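Local atomic coordinates of ancestral D-type dye decolorizing peroxidase (Geotrichum candidum, PDB entry 7ANV), a protein that probably uses hydrogen peroxide to oxidise dyes and other substrates at its bound haem. Residues 18-23 / 152-157; 24-29 / 80-85; 178-183 / 251-256. All blocks are in the same frame, centred on the assembly; numbering follows the deposited sequence.

Interaction 1: 18-23 / 152-157. With SO4 (sulfate ion), chain H.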
loop_
_atom_site.group_PDB
_atom_site.type_symbol
_atom_site.label_atom_id
_atom_site.label_comp_id
_atom_site.label_asym_id
_atom_site.label_seq_id
_atom_site.Cartn_x
_atom_site.Cartn_y
_atom_site.Cartn_z
ATOM N N LYS A 18 -13.829 2.120 -6.598
ATOM C CA LYS A 18 -13.403 3.410 -7.187
ATOM C C LYS A 18 -12.860 3.255 -8.603
ATOM O O LYS A 18 -12.201 2.221 -8.924
ATOM C CB LYS A 18 -12.344 4.024 -6.271
ATOM C CG LYS A 18 -11.007 3.304 -6.217
ATOM C CD LYS A 18 -10.212 3.639 -4.980
ATOM C CE LYS A 18 -9.008 2.750 -4.785
ATOM N NZ LYS A 18 -8.350 3.066 -3.513
ATOM N N LYS A 19 -13.046 4.303 -9.393
ATOM C CA LYS A 19 -12.239 4.574 -10.615
ATOM C C LYS A 19 -11.335 5.782 -10.326
ATOM O O LYS A 19 -10.339 5.952 -10.991
ATOM C CB LYS A 19 -13.169 4.843 -11.798
ATOM C CG LYS A 19 -14.055 3.642 -12.135
ATOM C CD LYS A 19 -14.810 3.711 -13.459
ATOM C CE LYS A 19 -15.407 2.350 -13.814
ATOM N NZ LYS A 19 -15.819 2.246 -15.240
ATOM N N THR A 20 -11.726 6.621 -9.369
ATOM C CA THR A 20 -10.968 7.826 -8.976
ATOM C C THR A 20 -11.161 8.046 -7.478
ATOM O O THR A 20 -12.200 7.647 -6.915
ATOM C CB THR A 20 -11.390 9.048 -9.807
ATOM O OG1 THR A 20 -10.544 10.155 -9.499
ATOM C CG2 THR A 20 -12.829 9.461 -9.588
ATOM N N GLU A 21 -10.201 8.688 -6.847
ATOM C CA GLU A 21 -10.270 8.884 -5.389
ATOM C C GLU A 21 -9.480 10.145 -5.089
ATOM O O GLU A 21 -8.360 10.261 -5.607
ATOM C CB GLU A 21 -9.699 7.647 -4.692
ATOM C CG GLU A 21 -9.833 7.668 -3.186
ATOM C CD GLU A 21 -9.284 6.377 -2.578
ATOM O OE1 GLU A 21 -8.398 5.743 -3.227
ATOM O OE2 GLU A 21 -9.715 6.040 -1.456
ATOM N N THR A 22 -10.000 10.991 -4.213
ATOM C CA THR A 22 -9.322 12.227 -3.813
ATOM C C THR A 22 -9.013 12.118 -2.329
ATOM O O THR A 22 -9.855 11.640 -1.555
ATOM C CB THR A 22 -10.157 13.465 -4.143
ATOM O OG1 THR A 22 -10.167 13.600 -5.563
ATOM C CG2 THR A 22 -9.545 14.702 -3.525
ATOM N N TYR A 23 -7.782 12.446 -1.966
ATOM C CA TYR A 23 -7.349 12.560 -0.564
ATOM C C TYR A 23 -7.289 14.040 -0.230
ATOM O O TYR A 23 -6.502 14.752 -0.851
ATOM C CB TYR A 23 -6.002 11.856 -0.438
ATOM C CG TYR A 23 -6.112 10.383 -0.633
ATOM C CD1 TYR A 23 -6.017 9.834 -1.895
ATOM C CD2 TYR A 23 -6.270 9.539 0.443
ATOM C CE1 TYR A 23 -6.134 8.473 -2.101
ATOM C CE2 TYR A 23 -6.374 8.177 0.255
ATOM C CZ TYR A 23 -6.287 7.646 -1.011
ATOM O OH TYR A 23 -6.382 6.305 -1.228
ATOM N N GLU A 152 -16.924 13.588 -11.557
ATOM C CA GLU A 152 -18.192 14.304 -11.269
ATOM C C GLU A 152 -18.717 13.894 -9.887
ATOM O O GLU A 152 -19.072 14.778 -9.039
ATOM C CB GLU A 152 -19.188 13.948 -12.373
ATOM C CG GLU A 152 -18.825 14.582 -13.693
ATOM C CD GLU A 152 -17.826 13.920 -14.630
ATOM O OE1 GLU A 152 -17.111 12.925 -14.268
ATOM O OE2 GLU A 152 -17.748 14.476 -15.757
ATOM N N THR A 153 -18.775 12.584 -9.639
ATOM C CA THR A 153 -19.290 12.023 -8.368
ATOM C C THR A 153 -18.424 12.486 -7.196
ATOM O O THR A 153 -18.961 12.932 -6.153
ATOM C CB THR A 153 -19.359 10.497 -8.417
ATOM O OG1 THR A 153 -20.339 10.154 -9.392
ATOM C CG2 THR A 153 -19.674 9.903 -7.069
ATOM N N VAL A 154 -17.113 12.369 -7.331
ATOM C CA VAL A 154 -16.184 12.727 -6.223
ATOM C C VAL A 154 -16.268 14.239 -5.969
ATOM O O VAL A 154 -16.380 14.641 -4.822
ATOM C CB VAL A 154 -14.758 12.237 -6.534
ATOM C CG1 VAL A 154 -13.758 12.812 -5.561
ATOM C CG2 VAL A 154 -14.688 10.715 -6.514
ATOM N N ASP A 155 -16.249 15.050 -7.019
ATOM C CA ASP A 155 -16.243 16.535 -6.897
ATOM C C ASP A 155 -17.513 16.994 -6.194
ATOM O O ASP A 155 -17.438 17.897 -5.353
ATOM C CB ASP A 155 -16.072 17.178 -8.272
ATOM C CG ASP A 155 -14.693 16.965 -8.863
ATOM O OD1 ASP A 155 -13.813 16.433 -8.129
ATOM O OD2 ASP A 155 -14.503 17.352 -10.065
ATOM N N LYS A 156 -18.645 16.394 -6.544
ATOM C CA LYS A 156 -19.946 16.745 -5.950
ATOM C C LYS A 156 -19.892 16.415 -4.469
ATOM O O LYS A 156 -20.321 17.240 -3.630
ATOM C CB LYS A 156 -21.051 15.975 -6.668
ATOM C CG LYS A 156 -22.415 16.245 -6.065
ATOM C CD LYS A 156 -23.518 15.689 -6.913
ATOM C CE LYS A 156 -24.841 16.345 -6.612
ATOM N NZ LYS A 156 -25.870 15.864 -7.570
ATOM N N LYS A 157 -19.386 15.221 -4.130
ATOM C CA LYS A 157 -19.340 14.807 -2.714
ATOM C C LYS A 157 -18.367 15.720 -1.934
ATOM O O LYS A 157 -18.638 16.081 -0.762
ATOM C CB LYS A 157 -18.951 13.337 -2.648
ATOM C CG LYS A 157 -18.931 12.733 -1.266
ATOM C CD LYS A 157 -20.224 12.773 -0.519
ATOM C CE LYS A 157 -21.380 12.051 -1.182
ATOM N NZ LYS A 157 -22.566 12.046 -0.288
HETATM S S SO4 H . -12.813 -1.840 -7.001
HETATM O O1 SO4 H . -11.803 -2.382 -7.870
HETATM O O2 SO4 H . -12.559 -2.274 -5.650
HETATM O O3 SO4 H . -14.115 -2.304 -7.414
HETATM O O4 SO4 H . -12.779 -0.403 -7.069
#

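Interaction 2: 24-29 / 80-85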
loop_
_atom_site.group_PDB
_atom_site.type_symbol
_atom_site.label_atom_id
_atom_site.label_comp_id
_atom_site.label_asym_id
_atom_site.label_seq_id
_atom_site.Cartn_x
_atom_site.Cartn_y
_atom_site.Cartn_z
ATOM N N PHE A 24 -8.106 14.460 0.729
ATOM C CA PHE A 24 -8.193 15.863 1.209
ATOM C C PHE A 24 -7.528 15.928 2.583
ATOM O O PHE A 24 -8.120 15.473 3.606
ATOM C CB PHE A 24 -9.663 16.278 1.194
ATOM C CG PHE A 24 -9.917 17.689 1.600
ATOM C CD1 PHE A 24 -9.996 18.036 2.935
ATOM C CD2 PHE A 24 -10.169 18.649 0.644
ATOM C CE1 PHE A 24 -10.309 19.348 3.289
ATOM C CE2 PHE A 24 -10.473 19.951 1.005
ATOM C CZ PHE A 24 -10.526 20.290 2.330
ATOM N N PHE A 25 -6.294 16.438 2.609
ATOM C CA PHE A 25 -5.489 16.501 3.852
ATOM C C PHE A 25 -5.789 17.856 4.480
ATOM O O PHE A 25 -5.749 18.905 3.800
ATOM C CB PHE A 25 -3.997 16.359 3.569
ATOM C CG PHE A 25 -3.636 15.032 2.974
ATOM C CD1 PHE A 25 -3.384 13.944 3.804
ATOM C CD2 PHE A 25 -3.529 14.862 1.611
ATOM C CE1 PHE A 25 -3.032 12.726 3.262
ATOM C CE2 PHE A 25 -3.200 13.628 1.074
ATOM C CZ PHE A 25 -2.915 12.570 1.896
ATOM N N PHE A 26 -6.151 17.858 5.747
ATOM C CA PHE A 26 -6.636 19.099 6.379
ATOM C C PHE A 26 -5.959 19.335 7.713
ATOM O O PHE A 26 -5.435 18.422 8.352
ATOM C CB PHE A 26 -8.158 19.077 6.547
ATOM C CG PHE A 26 -8.651 17.997 7.478
ATOM C CD1 PHE A 26 -8.800 18.240 8.838
ATOM C CD2 PHE A 26 -9.006 16.753 6.982
ATOM C CE1 PHE A 26 -9.260 17.249 9.693
ATOM C CE2 PHE A 26 -9.445 15.760 7.840
ATOM C CZ PHE A 26 -9.583 16.008 9.184
ATOM N N LYS A 27 -5.950 20.616 8.067
ATOM C CA LYS A 27 -5.590 21.118 9.401
ATOM C C LYS A 27 -6.886 21.586 10.043
ATOM O O LYS A 27 -7.696 22.260 9.359
ATOM C CB LYS A 27 -4.563 22.239 9.249
ATOM C CG LYS A 27 -4.110 22.883 10.541
ATOM C CD LYS A 27 -3.119 24.012 10.289
ATOM C CE LYS A 27 -2.482 24.562 11.548
ATOM N NZ LYS A 27 -2.080 25.974 11.332
ATOM N N ILE A 28 -7.082 21.231 11.307
ATOM C CA ILE A 28 -8.206 21.726 12.137
ATOM C C ILE A 28 -7.817 23.111 12.652
ATOM O O ILE A 28 -6.818 23.218 13.403
ATOM C CB ILE A 28 -8.550 20.752 13.265
ATOM C CG1 ILE A 28 -8.986 19.390 12.704
ATOM C CG2 ILE A 28 -9.568 21.379 14.217
ATOM C CD1 ILE A 28 -9.005 18.262 13.703
ATOM N N THR A 29 -8.601 24.132 12.296
ATOM C CA THR A 29 -8.326 25.542 12.699
ATOM C C THR A 29 -9.276 25.954 13.822
ATOM O O THR A 29 -9.040 27.003 14.428
ATOM C CB THR A 29 -8.434 26.466 11.489
ATOM O OG1 THR A 29 -9.717 26.285 10.889
ATOM C CG2 THR A 29 -7.397 26.154 10.449
ATOM N N VAL A 80 -16.935 7.591 1.389
ATOM C CA VAL A 80 -16.280 8.637 2.228
ATOM C C VAL A 80 -15.744 7.981 3.482
ATOM O O VAL A 80 -16.507 7.320 4.169
ATOM C CB VAL A 80 -17.231 9.781 2.627
ATOM C CG1 VAL A 80 -16.481 10.860 3.420
ATOM C CG2 VAL A 80 -17.884 10.363 1.393
ATOM N N ASN A 81 -14.458 8.196 3.785
ATOM C CA ASN A 81 -13.875 7.794 5.084
ATOM C C ASN A 81 -13.071 8.990 5.603
ATOM O O ASN A 81 -12.752 9.929 4.843
ATOM C CB ASN A 81 -12.955 6.565 4.966
ATOM C CG ASN A 81 -13.605 5.197 4.994
ATOM O OD1 ASN A 81 -12.916 4.198 5.195
ATOM N ND2 ASN A 81 -14.907 5.107 4.827
ATOM N N ILE A 82 -12.741 8.939 6.882
ATOM C CA ILE A 82 -11.947 9.992 7.540
ATOM C C ILE A 82 -10.967 9.355 8.514
ATOM O O ILE A 82 -11.323 8.401 9.232
ATOM C CB ILE A 82 -12.855 11.031 8.222
ATOM C CG1 ILE A 82 -12.044 12.243 8.679
ATOM C CG2 ILE A 82 -13.698 10.402 9.349
ATOM C CD1 ILE A 82 -12.871 13.423 9.114
ATOM N N ALA A 83 -9.780 9.963 8.609
ATOM C CA ALA A 83 -8.718 9.455 9.492
ATOM C C ALA A 83 -7.982 10.665 10.063
ATOM O O ALA A 83 -7.908 11.707 9.401
ATOM C CB ALA A 83 -7.793 8.492 8.787
ATOM N N PHE A 84 -7.375 10.464 11.220
ATOM C CA PHE A 84 -6.748 11.526 12.038
ATOM C C PHE A 84 -5.298 11.151 12.285
ATOM O O PHE A 84 -5.008 10.011 12.644
ATOM C CB PHE A 84 -7.510 11.702 13.353
ATOM C CG PHE A 84 -8.895 12.221 13.142
ATOM C CD1 PHE A 84 -9.137 13.567 13.050
ATOM C CD2 PHE A 84 -9.962 11.341 13.007
ATOM C CE1 PHE A 84 -10.413 14.043 12.821
ATOM C CE2 PHE A 84 -11.228 11.826 12.728
ATOM C CZ PHE A 84 -11.451 13.171 12.676
ATOM N N SER A 85 -4.408 12.140 12.207
ATOM C CA SER A 85 -2.998 11.985 12.649
ATOM C C SER A 85 -2.952 12.188 14.165
ATOM O O SER A 85 -3.903 12.801 14.743
ATOM C CB SER A 85 -2.126 12.990 11.920
ATOM O OG SER A 85 -2.452 14.285 12.386
#

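Interaction 3: 178-183 / 251-256. With HEM (protoporphyrin IX containing Fe), chain B.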
loop_
_atom_site.group_PDB
_atom_site.type_symbol
_atom_site.label_atom_id
_atom_site.label_comp_id
_atom_site.label_asym_id
_atom_site.label_seq_id
_atom_site.Cartn_x
_atom_site.Cartn_y
_atom_site.Cartn_z
ATOM N N LEU A 178 -3.483 20.017 1.451
ATOM C CA LEU A 178 -3.100 19.356 0.191
ATOM C C LEU A 178 -4.301 18.526 -0.260
ATOM O O LEU A 178 -4.937 17.853 0.590
ATOM C CB LEU A 178 -1.862 18.472 0.416
ATOM C CG LEU A 178 -1.387 17.667 -0.792
ATOM C CD1 LEU A 178 -0.833 18.561 -1.893
ATOM C CD2 LEU A 178 -0.345 16.632 -0.389
ATOM N N THR A 179 -4.565 18.549 -1.557
ATOM C CA THR A 179 -5.482 17.572 -2.176
ATOM C C THR A 179 -4.706 16.790 -3.224
ATOM O O THR A 179 -3.940 17.431 -3.991
ATOM C CB THR A 179 -6.702 18.275 -2.775
ATOM O OG1 THR A 179 -7.283 19.032 -1.716
ATOM C CG2 THR A 179 -7.725 17.308 -3.317
ATOM N N ILE A 180 -4.862 15.465 -3.240
ATOM C CA ILE A 180 -4.198 14.620 -4.271
ATOM C C ILE A 180 -5.321 13.782 -4.863
ATOM O O ILE A 180 -6.025 13.112 -4.104
ATOM C CB ILE A 180 -3.067 13.725 -3.706
ATOM C CG1 ILE A 180 -2.181 14.458 -2.698
ATOM C CG2 ILE A 180 -2.285 13.156 -4.890
ATOM C CD1 ILE A 180 -1.054 13.628 -2.063
ATOM N N GLN A 181 -5.379 13.728 -6.170
ATOM C CA GLN A 181 -6.329 12.866 -6.887
ATOM C C GLN A 181 -5.627 11.631 -7.444
ATOM O O GLN A 181 -4.587 11.771 -8.134
ATOM C CB GLN A 181 -6.958 13.675 -8.014
ATOM C CG GLN A 181 -8.025 12.892 -8.771
ATOM C CD GLN A 181 -8.579 13.737 -9.885
ATOM O OE1 GLN A 181 -9.139 14.801 -9.619
ATOM N NE2 GLN A 181 -8.333 13.339 -11.133
ATOM N N GLY A 182 -6.230 10.464 -7.238
ATOM C CA GLY A 182 -5.802 9.233 -7.892
ATOM C C GLY A 182 -6.801 8.822 -8.934
ATOM O O GLY A 182 -7.955 9.221 -8.868
ATOM N N ASP A 183 -6.346 8.052 -9.893
ATOM C CA ASP A 183 -7.160 7.597 -11.029
ATOM C C ASP A 183 -6.680 6.207 -11.411
ATOM O O ASP A 183 -5.453 6.030 -11.619
ATOM C CB ASP A 183 -6.970 8.545 -12.216
ATOM C CG ASP A 183 -7.629 9.886 -11.965
ATOM O OD1 ASP A 183 -8.859 9.914 -11.984
ATOM O OD2 ASP A 183 -6.884 10.890 -11.699
ATOM N N PHE A 251 -0.333 6.378 4.727
ATOM C CA PHE A 251 -0.343 7.031 3.407
ATOM C C PHE A 251 1.093 7.312 2.959
ATOM O O PHE A 251 1.819 7.942 3.698
ATOM C CB PHE A 251 -1.217 8.288 3.432
ATOM C CG PHE A 251 -1.389 8.897 2.062
ATOM C CD1 PHE A 251 -0.416 9.748 1.551
ATOM C CD2 PHE A 251 -2.526 8.645 1.299
ATOM C CE1 PHE A 251 -0.547 10.278 0.269
ATOM C CE2 PHE A 251 -2.651 9.158 0.007
ATOM C CZ PHE A 251 -1.671 9.978 -0.490
ATOM N N ARG A 252 1.442 6.906 1.747
ATOM C CA ARG A 252 2.697 7.297 1.095
ATOM C C ARG A 252 2.430 7.698 -0.354
ATOM O O ARG A 252 1.840 6.924 -1.100
ATOM C CB ARG A 252 3.698 6.134 1.067
ATOM C CG ARG A 252 4.011 5.524 2.410
ATOM C CD ARG A 252 5.188 6.178 3.065
ATOM N NE ARG A 252 6.443 5.779 2.447
ATOM C CZ ARG A 252 7.617 6.411 2.569
ATOM N NH1 ARG A 252 7.724 7.587 3.181
ATOM N NH2 ARG A 252 8.698 5.850 2.040
ATOM N N LYS A 253 2.856 8.893 -0.709
ATOM C CA LYS A 253 2.895 9.321 -2.119
ATOM C C LYS A 253 4.203 8.820 -2.726
ATOM O O LYS A 253 5.285 9.283 -2.303
ATOM C CB LYS A 253 2.744 10.836 -2.242
ATOM C CG LYS A 253 2.741 11.288 -3.685
ATOM C CD LYS A 253 2.719 12.793 -3.895
ATOM C CE LYS A 253 2.964 13.071 -5.363
ATOM N NZ LYS A 253 3.041 14.517 -5.683
ATOM N N LEU A 254 4.122 7.849 -3.627
ATOM C CA LEU A 254 5.313 7.178 -4.200
ATOM C C LEU A 254 5.342 7.502 -5.703
ATOM O O LEU A 254 4.578 6.910 -6.496
ATOM C CB LEU A 254 5.265 5.672 -3.968
ATOM C CG LEU A 254 5.160 5.287 -2.507
ATOM C CD1 LEU A 254 5.059 3.766 -2.354
ATOM C CD2 LEU A 254 6.332 5.859 -1.706
ATOM N N GLN A 255 6.218 8.429 -6.061
ATOM C CA GLN A 255 6.410 8.810 -7.479
ATOM C C GLN A 255 7.064 7.642 -8.230
ATOM O O GLN A 255 8.021 7.052 -7.685
ATOM C CB GLN A 255 7.284 10.047 -7.548
ATOM C CG GLN A 255 7.466 10.488 -8.985
ATOM C CD GLN A 255 8.427 11.628 -9.128
ATOM O OE1 GLN A 255 9.004 12.109 -8.154
ATOM N NE2 GLN A 255 8.616 12.057 -10.373
ATOM N N GLN A 256 6.614 7.328 -9.447
ATOM C CA GLN A 256 7.203 6.250 -10.270
ATOM C C GLN A 256 7.862 6.836 -11.515
ATOM O O GLN A 256 7.283 7.723 -12.135
ATOM C CB GLN A 256 6.142 5.214 -10.621
ATOM C CG GLN A 256 5.728 4.414 -9.394
ATOM C CD GLN A 256 4.558 3.521 -9.680
ATOM O OE1 GLN A 256 3.409 3.809 -9.348
ATOM N NE2 GLN A 256 4.860 2.395 -10.293
HETATM C CHA HEM B . 1.973 -6.508 -3.942
HETATM C CHB HEM B . 3.537 -2.965 -6.852
HETATM C CHC HEM B . 4.702 -0.296 -2.906
HETATM C CHD HEM B . 3.492 -4.043 -0.081
HETATM C C1A HEM B . 2.290 -5.759 -5.061
HETATM C C2A HEM B . 2.064 -6.169 -6.398
HETATM C C3A HEM B . 2.517 -5.188 -7.221
HETATM C C4A HEM B . 3.002 -4.141 -6.390
HETATM C CMA HEM B . 2.470 -5.165 -8.741
HETATM C CAA HEM B . 1.496 -7.509 -6.854
HETATM C CBA HEM B . -0.014 -7.642 -6.760
HETATM C CGA HEM B . -0.490 -8.471 -5.602
HETATM O O1A HEM B . 0.066 -9.502 -5.180
HETATM O O2A HEM B . -1.496 -8.126 -5.071
HETATM C C1B HEM B . 3.986 -1.931 -6.009
HETATM C C2B HEM B . 4.464 -0.669 -6.487
HETATM C C3B HEM B . 4.774 0.098 -5.403
HETATM C C4B HEM B . 4.470 -0.738 -4.209
HETATM C CMB HEM B . 4.610 -0.253 -7.925
HETATM C CAB HEM B . 5.263 1.494 -5.310
HETATM C CBB HEM B . 5.111 2.439 -6.271
HETATM C C1C HEM B . 4.500 -1.097 -1.772
HETATM C C2C HEM B . 4.812 -0.753 -0.447
HETATM C C3C HEM B . 4.492 -1.846 0.338
HETATM C C4C HEM B . 3.969 -2.846 -0.525
HETATM C CMC HEM B . 5.394 0.580 0.003
HETATM C CAC HEM B . 4.626 -2.064 1.780
HETATM C CBC HEM B . 5.492 -1.396 2.528
HETATM C C1D HEM B . 2.922 -4.984 -0.939
HETATM C C2D HEM B . 2.332 -6.217 -0.389
HETATM C C3D HEM B . 1.928 -6.905 -1.477
HETATM C C4D HEM B . 2.272 -6.089 -2.663
HETATM C CMD HEM B . 2.175 -6.679 1.056
HETATM C CAD HEM B . 1.241 -8.254 -1.480
HETATM C CBD HEM B . 2.228 -9.430 -1.380
HETATM C CGD HEM B . 1.511 -10.741 -1.245
HETATM O O1D HEM B . 1.914 -11.670 -1.990
HETATM O O2D HEM B . 0.596 -10.913 -0.400
HETATM N NA HEM B . 2.864 -4.494 -5.062
HETATM N NB HEM B . 3.992 -1.914 -4.667
HETATM N NC HEM B . 4.031 -2.392 -1.820
HETATM N ND HEM B . 2.912 -4.948 -2.293
HETATM FE FE HEM B . 3.476 -3.519 -3.458
#

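Interaction 1: 18-23 / 152-157
Val154 turns CG1 opposite its backbone N (chi1 169°) and leaves CG2 beside that N, which spreads its two methyls over two threonines of strand 20-28. The contact belongs to the helix-on-sheet packing of the ferredoxin-like alpha+beta fold of the dimeric alpha+beta barrel clan: helix 151-164 lies across one face of an antiparallel sheet, and strand 20-28 is one of the inner strands of that sheet. Thr20 and Thr22, two residues apart and hence on the same face of the strand, both point at the helix. In Thr20, chi1 of -174° wedges CG2 between the backbone N and the carbonyl carbon, and this methyl reaches Val154 CG2 at 3.8 Å. Thr22 is rotated differently and offers its oxygen as well as its CB: Thr22 OG1 lies 3.7 Å from Val154 CG1, a van der Waals contact without a hydrogen bond. Each threonine meets the valine at a slant. The hydroxyl of Thr20 is engaged elsewhere, hydrogen-bonded to Gly182 O and Asp183 OD1 at the end of the adjacent strand 174-183, which leaves the methyl for the helix. Lys19 and Thr20 together face Gly148 in a classic beta bulge at the start of the strand. Away from the helix, Lys18 stretches its chain so that NZ forms a salt bridge with Glu21 OE1 at 2.7 Å, approaching from above the carboxylate plane. That ammonium is also hydrogen-bonded to the carbonyls of Arg368 and Gly369, linking the start of this strand to strand 366-372 of the second sheet. A sulfate, probably from the crystallisation liquor and also held by Arg55, accepts a hydrogen bond from the backbone: Lys18 N to its O4, 2.8 Å, with an N-H...O angle of 157°.

Interaction 2: 24-29 / 80-85
Phe26, Phe84 and Ile82 make a small apolar cluster on the four-stranded antiparallel sheet of the DyP dimeric alpha+beta barrel domain. It spans a whole strand, for 24-29 and 80-85 are not neighbours in that sheet: strand 142-148 runs between them, and the closest CA pair, Phe26 and Phe84, is 9.5 Å apart. Phe26 gives up the most area. With chi1 at 64° its CG sits between the backbone N and the carbonyl carbon, and the ring leans across the intervening strand until its far carbon, CZ, arrives at the other segment. There Phe26 CZ is 4.2 Å from Ile82 CD1, the two side chains crossing at about a right angle. The same CZ comes within 4.2 Å of Phe84 CE1, which lies at the edge of the Phe26 ring, near its plane. Ile28 CG1, from the same strand as Phe26, also lies at the ring's edge, in its plane. Ile144 of the middle strand touches both Phe26 and Ile82, and Phe84 meets Phe486 near the C-terminus. No hydrogen bond joins the two segments: ring carbons and methyls make the contact, so it rests on burial and shape rather than on directional bonding.

Interaction 3: 178-183 / 251-256
Strands 178-183 and 251-256 belong to different sheets and approach through their side chains alone, the nearest CA atoms, those of Ile180 and Lys253, being 9.1 Å apart with no hydrogen bond between the two segments. Ile180 bridges that distance. Its CG1 sits opposite the carbonyl carbon and the chain extends from there (chi2 179°), carrying CD1 to the Phe251 ring, where Ile180 CD1 meets Phe251 CZ at 4.0 Å in an oblique approach. The same methyl brushes the aliphatic part of Lys253, with Ile180 CD1 to Lys253 CD at 4.3 Å. The lysine therefore lends its methylenes to the apolar interface while its ammonium travels past to salt bridges with Asp132 and Asp389, which would offset the cost of burying the charge. On strand 174-183, Gln181 NE2 donates to Asp183 OD2 at 2.9 Å, an almost straight bond (175°) to the syn lone pair that helps set how the carboxylate is turned, together with His151 and Thr20 at OD1. The alternation of strand 247-256 gives it two jobs. Phe251 and Lys253 face Ile180, whereas Leu254 and Gln256 belong to the haem pocket: Leu254 CD1 packs 3.7 Å from the vinyl carbon CAB, and Gln256 NE2 lies 3.6 Å from the methyl CMB and is hydrogen-bonded to Glu193. One strand thus connects the cofactor with the interface between two ferredoxin-like sheets of the dye-decolorizing peroxidase fold. Around this interface, helix 133-137 brings Phe135 against Leu178, Ile180 and Phe251. Strand 20-28 flanks 174-183 and adds Phe25 beside Ile180, while strand 466-476 flanks 247-256 through a backbone hydrogen bond between Phe251 and Glu472.

How the interactions relate
The three contacts form a compact group, with centres 14 to 16 Å apart, and illustrate how one sheet can serve on both faces. Interactions 1 and 2 share strand 20-28, and interaction 2 is nested within the chain loop closed by interaction 1; interaction 3 opens only after both have closed. Strand 174-183, the neighbour of 20-28, takes the fold on to interaction 3, with Phe25 N hydrogen-bonded to Leu178 O at 2.8 Å. Interaction 1 adds a helix on one face, interaction 2 reaches across strand 142-148 to the outermost strand 78-84, and interaction 3 joins the sheet to the second one, whose strand 247-256 borders the haem.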